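Putative isomerase (Streptomyces coelicolor A3, PDB 2OQH) probably acts in the breakdown of sugar acids, perhaps as a glucarate dehydratase, and has the TIM barrel of the enolase superfamily. Local coordinates at residues His286-Gly291 and Thr316-Arg321. Sequence-based numbering, arbitrary orientation.
Sequences HCETFG and TPVLSR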
# COMPACT_ATOMS: atom_id res chain seq x y z
N HIS A 286 -8.93 0.34 -14.98
CA HIS A 286 -8.34 1.45 -15.72
C HIS A 286 -6.95 1.09 -16.25
O HIS A 286 -6.60 1.41 -17.39
CB HIS A 286 -8.22 2.71 -14.84
CG HIS A 286 -9.50 3.48 -14.69
ND1 HIS A 286 -10.64 2.94 -14.13
CD2 HIS A 286 -9.81 4.76 -14.99
CE1 HIS A 286 -11.59 3.86 -14.09
NE2 HIS A 286 -11.11 4.98 -14.60
N CYS A 287 -6.14 0.45 -15.41
CA CYS A 287 -4.80 0.07 -15.83
C CYS A 287 -4.78 -0.93 -16.99
O CYS A 287 -3.96 -0.81 -17.91
CB CYS A 287 -4.02 -0.52 -14.65
SG CYS A 287 -3.59 0.69 -13.40
N GLU A 288 -5.68 -1.91 -16.96
CA GLU A 288 -5.73 -2.89 -18.03
C GLU A 288 -6.17 -2.22 -19.34
O GLU A 288 -5.64 -2.52 -20.40
CB GLU A 288 -6.70 -4.02 -17.68
CG GLU A 288 -6.33 -4.77 -16.42
CD GLU A 288 -7.20 -6.00 -16.20
OE1 GLU A 288 -8.43 -5.90 -16.40
OE2 GLU A 288 -6.65 -7.06 -15.84
N THR A 289 -7.13 -1.31 -19.24
CA THR A 289 -7.63 -0.60 -20.41
C THR A 289 -6.54 0.21 -21.08
O THR A 289 -6.46 0.28 -22.30
CB THR A 289 -8.80 0.35 -20.04
OG1 THR A 289 -9.89 -0.42 -19.52
CG2 THR A 289 -9.27 1.15 -21.26
N PHE A 290 -5.67 0.81 -20.27
CA PHE A 290 -4.61 1.63 -20.82
C PHE A 290 -3.25 0.96 -20.90
O PHE A 290 -2.24 1.63 -21.09
CB PHE A 290 -4.51 2.93 -20.03
CG PHE A 290 -5.56 3.93 -20.42
CD1 PHE A 290 -5.32 4.83 -21.46
CD2 PHE A 290 -6.80 3.96 -19.78
CE1 PHE A 290 -6.32 5.73 -21.88
CE2 PHE A 290 -7.80 4.85 -20.19
CZ PHE A 290 -7.55 5.75 -21.24
N GLY A 291 -3.24 -0.36 -20.77
CA GLY A 291 -1.99 -1.09 -20.84
C GLY A 291 -0.95 -0.63 -19.83
O GLY A 291 0.22 -0.47 -20.17
N THR A 316 -7.66 -9.86 -8.20
CA THR A 316 -7.33 -8.96 -9.31
C THR A 316 -6.18 -9.42 -10.21
O THR A 316 -5.01 -9.34 -9.83
CB THR A 316 -7.03 -7.56 -8.74
OG1 THR A 316 -8.10 -7.16 -7.86
CG2 THR A 316 -6.90 -6.54 -9.87
N PRO A 317 -6.51 -9.88 -11.43
CA PRO A 317 -5.50 -10.35 -12.38
C PRO A 317 -4.27 -9.47 -12.60
O PRO A 317 -3.15 -9.95 -12.51
CB PRO A 317 -6.32 -10.54 -13.66
CG PRO A 317 -7.62 -11.04 -13.14
CD PRO A 317 -7.87 -10.10 -11.96
N VAL A 318 -4.47 -8.18 -12.87
CA VAL A 318 -3.34 -7.29 -13.13
C VAL A 318 -2.34 -7.12 -11.97
O VAL A 318 -1.19 -6.71 -12.19
CB VAL A 318 -3.84 -5.90 -13.59
CG1 VAL A 318 -4.45 -5.13 -12.42
CG2 VAL A 318 -2.71 -5.12 -14.22
N LEU A 319 -2.74 -7.42 -10.74
CA LEU A 319 -1.83 -7.30 -9.61
C LEU A 319 -0.99 -8.57 -9.50
O LEU A 319 -1.05 -9.31 -8.51
CB LEU A 319 -2.62 -7.05 -8.33
CG LEU A 319 -3.23 -5.64 -8.27
CD1 LEU A 319 -4.24 -5.53 -7.14
CD2 LEU A 319 -2.11 -4.64 -8.09
N SER A 320 -0.18 -8.81 -10.53
CA SER A 320 0.66 -9.99 -10.61
C SER A 320 2.11 -9.80 -10.16
O SER A 320 2.94 -10.69 -10.34
CB SER A 320 0.68 -10.49 -12.05
OG SER A 320 1.20 -9.49 -12.90
N ARG A 321 2.41 -8.65 -9.58
CA ARG A 321 3.76 -8.35 -9.15
C ARG A 321 3.93 -8.52 -7.65
O ARG A 321 2.95 -8.67 -6.92
CB ARG A 321 4.11 -6.90 -9.51
CG ARG A 321 4.04 -6.60 -11.00
CD ARG A 321 3.79 -5.11 -11.23
NE ARG A 321 3.74 -4.76 -12.66
CZ ARG A 321 4.77 -4.30 -13.36
NH1 ARG A 321 5.95 -4.12 -12.77
NH2 ARG A 321 4.62 -4.00 -14.65
O HOH W 1 -7.24 -7.12 -13.02
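Glu288, in the last turn of helix 277-289, meets Val318 and Pro317 of the loop 316-321. One residue earlier, the buried Cys287 side chain stays 4.8 Å (CB to Val318 CG2) from the loop and packs on Met294 of strand 293-296, which Val318 also touches. Glu288 makes the direct contact. With CG anti to its own carbonyl carbon (chi1 -60°) and the chain extended beyond, the two side chains cross at a slant, Glu288 CG lying 3.9 Å from Val318 CB. The carboxylate then reaches the start of the loop: Glu288 OE2 is 3.8 Å from Val318 CB and 4.1 Å from Pro317 CB. No direct hydrogen bond joins the segments. One water bridges them, accepting from Val318 N at 3.0 Å and donating a weak bond to Glu288 OE2 at 2.9 Å. In the enolase-type barrel, the end of helix 277-289 here meets the loop that follows the next outer helix, 303-315, and leads into strand 323-324. Beyond Glu288 the helix closes in a Schellman motif, Gly291 with positive phi as its C-prime residue and Leu292 N bonded to Cys287 O. Thr316-Leu319 forms a type I turn, closed by Leu319 N to Thr316 O at 3.1 Å; Arg125 binds the carbonyl oxygens of Thr316 and Pro317.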